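Local coordinates for protein glycosyltransferase (Streptomyces halstedii, PDB 3WAD) that belongs to the glycosyltransferases of the GT-B fold, built from two domains that each hold a parallel beta sheet flanked by helices, at residues Pro210-Phe215 with Ala354-Ala359. Sequence-based numbering, arbitrary orientation.
Sequences PPWMSF and AERGAA
NH1 of Arg356 sits on the indole of Trp212, 3.4 Å above the ring plane and over its centre, with Trp212 CD2 its nearest atom at 3.5 Å. The guanidinium does not lie flat there: its plane stands 75° to the indole, so it meets the ring by an edge in a cation-pi contact. Its CZ is 4.7 Å from the centroid of the five-membered ring, 14° off the normal. Further back along the same side chain, CD of Arg356 covers the six-membered ring in a CH-pi contact, 3.7 Å from that centroid, and comes within 3.4 Å of Trp212 CZ3. A bend at chi2, followed by a turn at chi3 (45°), folds the arginine and brings CD and NH1 onto one indole face. Met213 CB lies against the opposite face, out toward the rim.

Arg356 follows helix 346-355; the next residue, Gly357, has positive phi and makes a Schellman motif, its N bonding Ala354 O at 2.9 Å. Trp212 belongs to the short 3-10 turn after strand 204-206, where Met213 N bonds Pro210 O at 3.1 Å. The contact thus joins the N-terminal and C-terminal halves of a GT-B fold near the surface. Helix 384-397 lies alongside: its Ile392 and Glu395 touch Trp212, and Glu395 forms a salt bridge with Arg356 NH2.

With no hydrogen bond between the two segments, they meet through cation-pi attraction and methylene packing. The carboxylate of Glu395, paired with NH2, probably balances the charge on the guanidinium and steadies it over the indole.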
# COMPACT_ATOMS: atom_id res chain seq x y z
N PRO B 210 -7.94 -18.17 11.14
CA PRO B 210 -9.01 -19.05 10.61
C PRO B 210 -9.92 -19.60 11.68
O PRO B 210 -9.48 -19.87 12.81
CB PRO B 210 -8.27 -20.17 9.92
CG PRO B 210 -6.81 -19.66 9.71
CD PRO B 210 -6.58 -18.65 10.79
N PRO B 211 -11.25 -19.67 11.36
CA PRO B 211 -12.27 -20.07 12.33
C PRO B 211 -11.91 -21.40 12.96
O PRO B 211 -12.10 -21.57 14.13
CB PRO B 211 -13.54 -20.24 11.46
CG PRO B 211 -13.42 -19.10 10.43
CD PRO B 211 -11.85 -19.22 10.09
N TRP B 212 -11.33 -22.30 12.21
CA TRP B 212 -11.04 -23.67 12.80
C TRP B 212 -10.06 -23.66 13.98
O TRP B 212 -10.02 -24.61 14.70
CB TRP B 212 -10.57 -24.67 11.75
CG TRP B 212 -9.21 -24.37 11.13
CD1 TRP B 212 -9.00 -23.71 9.94
CD2 TRP B 212 -7.93 -24.76 11.60
NE1 TRP B 212 -7.66 -23.64 9.67
CE2 TRP B 212 -6.97 -24.27 10.67
CE3 TRP B 212 -7.48 -25.46 12.76
CZ2 TRP B 212 -5.57 -24.45 10.85
CZ3 TRP B 212 -6.11 -25.63 12.93
CH2 TRP B 212 -5.17 -25.15 11.95
N MET B 213 -9.27 -22.61 14.16
CA MET B 213 -8.33 -22.60 15.26
C MET B 213 -8.70 -21.53 16.28
O MET B 213 -8.00 -21.37 17.27
CB MET B 213 -6.86 -22.41 14.80
CG MET B 213 -6.64 -21.13 13.97
SD MET B 213 -4.87 -20.61 13.80
CE MET B 213 -4.77 -19.71 15.27
N SER B 214 -9.80 -20.80 16.06
CA SER B 214 -10.17 -19.73 16.98
C SER B 214 -10.87 -20.23 18.24
O SER B 214 -11.43 -21.34 18.22
CB SER B 214 -11.04 -18.71 16.31
OG SER B 214 -10.31 -18.10 15.23
N PHE B 215 -10.85 -19.44 19.33
CA PHE B 215 -11.68 -19.73 20.50
C PHE B 215 -13.17 -19.58 20.18
O PHE B 215 -13.50 -18.76 19.33
CB PHE B 215 -11.35 -18.80 21.66
CG PHE B 215 -9.92 -18.83 22.06
CD1 PHE B 215 -9.25 -20.06 22.20
CD2 PHE B 215 -9.23 -17.62 22.30
CE1 PHE B 215 -7.90 -20.08 22.59
CE2 PHE B 215 -7.88 -17.60 22.70
CZ PHE B 215 -7.19 -18.83 22.86
N ALA B 354 -0.62 -28.93 15.09
CA ALA B 354 -0.06 -30.28 15.34
C ALA B 354 -1.19 -31.32 15.20
O ALA B 354 -1.00 -32.33 14.52
CB ALA B 354 0.66 -30.37 16.69
N GLU B 355 -2.39 -30.99 15.72
CA GLU B 355 -3.53 -31.91 15.67
C GLU B 355 -4.05 -32.18 14.28
O GLU B 355 -4.70 -33.17 14.07
CB GLU B 355 -4.70 -31.41 16.51
CG GLU B 355 -4.45 -31.37 17.96
CD GLU B 355 -5.55 -30.62 18.65
OE1 GLU B 355 -6.37 -29.97 17.95
OE2 GLU B 355 -5.61 -30.69 19.88
N ARG B 356 -3.78 -31.29 13.34
CA ARG B 356 -4.23 -31.45 11.98
C ARG B 356 -3.14 -32.14 11.14
O ARG B 356 -3.30 -32.45 9.95
CB ARG B 356 -4.66 -30.06 11.45
CG ARG B 356 -5.90 -29.52 12.20
CD ARG B 356 -6.79 -28.62 11.35
NE ARG B 356 -7.05 -29.16 10.00
CZ ARG B 356 -7.74 -28.52 9.05
NH1 ARG B 356 -8.26 -27.35 9.31
NH2 ARG B 356 -7.94 -29.06 7.84
N GLY B 357 -2.01 -32.42 11.77
CA GLY B 357 -0.95 -33.12 11.11
C GLY B 357 -0.08 -32.23 10.30
O GLY B 357 0.72 -32.74 9.51
N ALA B 358 -0.23 -30.90 10.47
CA ALA B 358 0.44 -29.87 9.63
C ALA B 358 1.75 -29.37 10.22
O ALA B 358 2.52 -28.70 9.55
CB ALA B 358 -0.50 -28.65 9.37
N ALA B 359 2.02 -29.74 11.46
CA ALA B 359 3.15 -29.21 12.16
C ALA B 359 3.69 -30.22 13.21
O ALA B 359 2.97 -31.09 13.66
CB ALA B 359 2.71 -27.96 12.87